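Local coordinates for iron-sulfur cluster co-chaperone protein HscB (Homo sapiens, PDB 3BVO) that acts as a J-type co-chaperone in mitochondrial iron-sulfur cluster assembly, working with ISCU and the chaperone HSPA9 to deliver clusters to target proteins, at residues D44-F55 and T102-L113. Sequence-based numbering, arbitrary orientation.
Sequences DYFSLMDCNRSF and TLLAPLSRGLYL. With SO4 (sulfate ion), chain D.
Tyr45 and Tyr112 form an offset stack, with ring centroids 4.6 Å apart and planes inclined by 29°. Tyr45 CD2 sits over one face of the Tyr112 ring, whose far end also takes a hydrogen bond: Tyr45 N reaches Tyr112 OH at 3.1 Å with an N-H...O angle of 158°. A first-turn amide of helix 45-48 is thereby tied to 102-113. Phe46 is a knob in a hole made by Leu103, Arg109, Tyr112 and Leu113. Leu103 CD2 makes a CH-pi contact over one face of the Phe46 ring, 3.8 Å from its centroid, while Phe46 CE2 meets Leu113 CD1 at 3.5 Å. The opposite face of Phe46 is covered by the backbone at Arg53 and Ser54. With CG anti to the backbone N (chi1 -177°), the Phe55 ring swings back to helix 106-116, its edge near Pro106 O and Gly110 N. Arg109 NH2 is directed at Phe55 O, though the modelled separation is too short to be taken literally; Arg109 NE donates to Leu103 O at 2.7 Å. Positioning these groups, Asp44 OD1 caps helix 45-48 by accepting from Ser47 N, and Arg53 grips Asp44 OD2 side-on through NE and NH1. A sulfate, probably from the crystallisation liquor, accepts from Ser54 OG and Phe55 N. Within the J domain, the contact seats helix 45-48 and the following loop against the junction of helices 83-104 and 106-116; Met49 and Leu103 also touch Leu62 of helix 59-73. Phe55 and Leu113 reach farther, to helix 150-176 of the C-terminal region.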
loop_
_atom_site.group_PDB
_atom_site.type_symbol
_atom_site.label_atom_id
_atom_site.label_comp_id
_atom_site.label_asym_id
_atom_site.label_seq_id
_atom_site.Cartn_x
_atom_site.Cartn_y
_atom_site.Cartn_z
ATOM N N ASP A 44 0.414 0.039 -12.972
ATOM C CA ASP A 44 0.497 0.438 -11.573
ATOM C C ASP A 44 -0.552 -0.310 -10.742
ATOM O O ASP A 44 -1.450 -0.970 -11.290
ATOM C CB ASP A 44 0.388 1.963 -11.420
ATOM C CG ASP A 44 -1.057 2.479 -11.473
ATOM O OD1 ASP A 44 -1.934 1.920 -10.769
ATOM O OD2 ASP A 44 -1.312 3.482 -12.190
ATOM N N TYR A 45 -0.445 -0.201 -9.421
ATOM C CA TYR A 45 -1.352 -0.894 -8.519
ATOM C C TYR A 45 -2.805 -0.392 -8.567
ATOM O O TYR A 45 -3.738 -1.183 -8.450
ATOM C CB TYR A 45 -0.817 -0.831 -7.091
ATOM C CG TYR A 45 0.413 -1.684 -6.805
ATOM C CD1 TYR A 45 0.710 -2.819 -7.564
ATOM C CD2 TYR A 45 1.246 -1.379 -5.734
ATOM C CE1 TYR A 45 1.803 -3.598 -7.271
ATOM C CE2 TYR A 45 2.335 -2.143 -5.442
ATOM C CZ TYR A 45 2.618 -3.252 -6.206
ATOM O OH TYR A 45 3.728 -4.011 -5.893
ATOM N N PHE A 46 -3.007 0.909 -8.739
ATOM C CA PHE A 46 -4.362 1.439 -8.791
ATOM C C PHE A 46 -5.119 0.879 -9.987
ATOM O O PHE A 46 -6.320 0.596 -9.910
ATOM C CB PHE A 46 -4.338 2.963 -8.821
ATOM C CG PHE A 46 -3.873 3.577 -7.533
ATOM C CD1 PHE A 46 -4.750 3.701 -6.452
ATOM C CD2 PHE A 46 -2.559 4.016 -7.392
ATOM C CE1 PHE A 46 -4.325 4.249 -5.255
ATOM C CE2 PHE A 46 -2.129 4.565 -6.196
ATOM C CZ PHE A 46 -3.007 4.678 -5.122
ATOM N N SER A 47 -4.398 0.722 -11.091
ATOM C CA SER A 47 -4.961 0.165 -12.305
ATOM C C SER A 47 -5.294 -1.300 -12.087
ATOM O O SER A 47 -6.404 -1.751 -12.402
ATOM C CB SER A 47 -3.983 0.325 -13.470
ATOM O OG SER A 47 -4.349 -0.515 -14.551
ATOM N N LEU A 48 -4.329 -2.032 -11.537
ATOM C CA LEU A 48 -4.494 -3.462 -11.303
ATOM C C LEU A 48 -5.631 -3.711 -10.342
ATOM O O LEU A 48 -6.299 -4.714 -10.434
ATOM C CB LEU A 48 -3.200 -4.104 -10.778
ATOM C CG LEU A 48 -3.202 -5.605 -10.445
ATOM C CD1 LEU A 48 -3.423 -6.442 -11.666
ATOM C CD2 LEU A 48 -1.921 -6.021 -9.776
HETATM N N MSE A 49 -5.860 -2.785 -9.427
HETATM C CA MSE A 49 -6.935 -2.945 -8.472
HETATM C C MSE A 49 -8.183 -2.233 -8.933
HETATM O O MSE A 49 -9.156 -2.128 -8.185
HETATM C CB MSE A 49 -6.493 -2.468 -7.096
HETATM C CG MSE A 49 -5.510 -3.439 -6.430
HETATM SE SE MSE A 49 -6.331 -5.195 -6.053
HETATM C CE MSE A 49 -4.866 -6.300 -6.666
ATOM N N ASP A 50 -8.146 -1.759 -10.181
ATOM C CA ASP A 50 -9.272 -1.094 -10.841
ATOM C C ASP A 50 -9.873 0.074 -10.058
ATOM O O ASP A 50 -11.047 0.039 -9.691
ATOM C CB ASP A 50 -10.364 -2.105 -11.188
ATOM C CG ASP A 50 -11.433 -1.511 -12.054
ATOM O OD1 ASP A 50 -11.070 -0.831 -13.038
ATOM O OD2 ASP A 50 -12.627 -1.706 -11.742
ATOM N N CYS A 51 -9.063 1.101 -9.804
ATOM C CA CYS A 51 -9.545 2.344 -9.181
ATOM C C CYS A 51 -8.629 3.530 -9.527
ATOM O O CYS A 51 -7.517 3.332 -10.035
ATOM C CB CYS A 51 -9.716 2.170 -7.666
ATOM S SG CYS A 51 -8.255 1.511 -6.811
ATOM N N ASN A 52 -9.089 4.753 -9.275
ATOM C CA ASN A 52 -8.305 5.943 -9.634
ATOM C C ASN A 52 -7.071 6.139 -8.758
ATOM O O ASN A 52 -7.099 5.864 -7.546
ATOM C CB ASN A 52 -9.165 7.205 -9.539
ATOM C CG ASN A 52 -10.538 7.030 -10.149
ATOM O OD1 ASN A 52 -10.738 6.188 -11.033
ATOM N ND2 ASN A 52 -11.503 7.833 -9.683
ATOM N N ARG A 53 -5.989 6.628 -9.359
ATOM C CA ARG A 53 -4.883 7.139 -8.566
ATOM C C ARG A 53 -5.450 8.182 -7.594
ATOM O O ARG A 53 -5.802 9.296 -7.996
ATOM C CB ARG A 53 -3.825 7.767 -9.455
ATOM C CG ARG A 53 -3.128 6.791 -10.356
ATOM C CD ARG A 53 -2.066 7.491 -11.170
ATOM N NE ARG A 53 -1.267 6.535 -11.930
ATOM C CZ ARG A 53 -0.083 6.810 -12.485
ATOM N NH1 ARG A 53 0.568 5.863 -13.168
ATOM N NH2 ARG A 53 0.458 8.025 -12.359
ATOM N N SER A 54 -5.566 7.797 -6.326
ATOM C CA SER A 54 -6.155 8.651 -5.305
ATOM C C SER A 54 -5.761 8.135 -3.927
ATOM O O SER A 54 -5.681 6.926 -3.731
ATOM C CB SER A 54 -7.680 8.647 -5.452
ATOM O OG SER A 54 -8.311 9.455 -4.467
ATOM N N PHE A 55 -5.515 9.029 -2.971
ATOM C CA PHE A 55 -5.248 8.587 -1.599
ATOM C C PHE A 55 -6.492 7.928 -1.015
ATOM O O PHE A 55 -6.415 7.059 -0.137
ATOM C CB PHE A 55 -4.831 9.756 -0.716
ATOM C CG PHE A 55 -4.473 9.355 0.692
ATOM C CD1 PHE A 55 -3.395 8.495 0.934
ATOM C CD2 PHE A 55 -5.194 9.840 1.767
ATOM C CE1 PHE A 55 -3.048 8.112 2.213
ATOM C CE2 PHE A 55 -4.851 9.470 3.052
ATOM C CZ PHE A 55 -3.772 8.589 3.271
ATOM N N THR A 102 -0.558 -3.061 -0.372
ATOM C CA THR A 102 -0.110 -1.691 -0.559
ATOM C C THR A 102 -1.258 -0.676 -0.506
ATOM O O THR A 102 -1.167 0.346 0.185
ATOM C CB THR A 102 0.614 -1.533 -1.900
ATOM O OG1 THR A 102 1.654 -2.504 -1.988
ATOM C CG2 THR A 102 1.206 -0.132 -2.057
ATOM N N LEU A 103 -2.331 -0.940 -1.240
ATOM C CA LEU A 103 -3.416 0.028 -1.298
ATOM C C LEU A 103 -4.323 0.009 -0.063
ATOM O O LEU A 103 -4.959 1.026 0.242
ATOM C CB LEU A 103 -4.253 -0.157 -2.561
ATOM C CG LEU A 103 -3.554 -0.084 -3.908
ATOM C CD1 LEU A 103 -4.612 -0.118 -4.986
ATOM C CD2 LEU A 103 -2.726 1.165 -4.016
ATOM N N LEU A 104 -4.378 -1.130 0.634
ATOM C CA LEU A 104 -5.261 -1.296 1.798
ATOM C C LEU A 104 -4.845 -0.398 2.942
ATOM O O LEU A 104 -5.686 0.243 3.557
ATOM C CB LEU A 104 -5.276 -2.745 2.276
ATOM C CG LEU A 104 -6.341 -3.190 3.291
ATOM C CD1 LEU A 104 -7.756 -3.079 2.728
ATOM C CD2 LEU A 104 -6.058 -4.626 3.756
ATOM N N ALA A 105 -3.540 -0.352 3.211
ATOM C CA ALA A 105 -2.977 0.477 4.279
ATOM C C ALA A 105 -2.825 1.918 3.829
ATOM O O ALA A 105 -2.026 2.202 2.922
ATOM C CB ALA A 105 -1.619 -0.077 4.726
ATOM N N PRO A 106 -3.536 2.852 4.486
ATOM C CA PRO A 106 -3.394 4.269 4.121
ATOM C C PRO A 106 -1.929 4.700 4.008
ATOM O O PRO A 106 -1.585 5.422 3.082
ATOM C CB PRO A 106 -4.069 5.006 5.277
ATOM C CG PRO A 106 -5.049 4.052 5.810
ATOM C CD PRO A 106 -4.460 2.670 5.616
ATOM N N LEU A 107 -1.081 4.237 4.928
ATOM C CA LEU A 107 0.323 4.632 4.921
ATOM C C LEU A 107 1.024 4.201 3.646
ATOM O O LEU A 107 1.574 5.054 2.934
ATOM C CB LEU A 107 1.072 4.117 6.155
ATOM C CG LEU A 107 2.541 4.529 6.332
ATOM C CD1 LEU A 107 2.727 6.041 6.384
ATOM C CD2 LEU A 107 3.122 3.902 7.570
ATOM N N SER A 108 1.001 2.901 3.345
ATOM C CA SER A 108 1.699 2.395 2.156
ATOM C C SER A 108 1.088 2.971 0.903
ATOM O O SER A 108 1.781 3.198 -0.083
ATOM C CB SER A 108 1.650 0.882 2.079
ATOM O OG SER A 108 0.333 0.441 2.331
ATOM N N ARG A 109 -0.214 3.216 0.948
ATOM C CA ARG A 109 -0.895 3.880 -0.141
ATOM C C ARG A 109 -0.313 5.277 -0.394
ATOM O O ARG A 109 0.124 5.585 -1.501
ATOM C CB ARG A 109 -2.365 3.982 0.183
ATOM C CG ARG A 109 -3.219 4.324 -0.985
ATOM C CD ARG A 109 -4.588 4.665 -0.516
ATOM N NE ARG A 109 -5.060 3.738 0.512
ATOM C CZ ARG A 109 -6.048 4.017 1.352
ATOM N NH1 ARG A 109 -6.426 3.130 2.260
ATOM N NH2 ARG A 109 -6.653 5.193 1.284
ATOM N N GLY A 110 -0.297 6.120 0.631
ATOM C CA GLY A 110 0.394 7.404 0.542
ATOM C C GLY A 110 1.793 7.305 -0.080
ATOM O O GLY A 110 2.102 7.993 -1.063
ATOM N N LEU A 111 2.647 6.447 0.468
ATOM C CA LEU A 111 4.005 6.349 -0.051
ATOM C C LEU A 111 4.050 5.862 -1.487
ATOM O O LEU A 111 4.883 6.325 -2.268
ATOM C CB LEU A 111 4.868 5.458 0.827
ATOM C CG LEU A 111 5.041 5.998 2.239
ATOM C CD1 LEU A 111 5.696 4.952 3.139
ATOM C CD2 LEU A 111 5.809 7.321 2.221
ATOM N N TYR A 112 3.160 4.934 -1.839
ATOM C CA TYR A 112 3.107 4.426 -3.209
ATOM C C TYR A 112 2.613 5.499 -4.155
ATOM O O TYR A 112 3.091 5.630 -5.282
ATOM C CB TYR A 112 2.232 3.183 -3.325
ATOM C CG TYR A 112 2.227 2.597 -4.720
ATOM C CD1 TYR A 112 3.386 2.024 -5.261
ATOM C CD2 TYR A 112 1.071 2.622 -5.502
ATOM C CE1 TYR A 112 3.390 1.489 -6.525
ATOM C CE2 TYR A 112 1.066 2.096 -6.793
ATOM C CZ TYR A 112 2.230 1.528 -7.292
ATOM O OH TYR A 112 2.243 0.994 -8.555
ATOM N N LEU A 113 1.663 6.286 -3.679
ATOM C CA LEU A 113 1.132 7.360 -4.486
ATOM C C LEU A 113 2.216 8.377 -4.864
ATOM O O LEU A 113 2.179 8.939 -5.959
ATOM C CB LEU A 113 -0.027 8.018 -3.758
ATOM C CG LEU A 113 -0.995 8.845 -4.588
ATOM C CD1 LEU A 113 -1.651 7.998 -5.631
ATOM C CD2 LEU A 113 -2.027 9.410 -3.660
HETATM S S SO4 D . -6.881 12.543 -4.016
HETATM O O1 SO4 D . -8.005 11.971 -4.754
HETATM O O2 SO4 D . -6.413 13.730 -4.724
HETATM O O3 SO4 D . -7.289 12.912 -2.655
HETATM O O4 SO4 D . -5.814 11.550 -3.948
#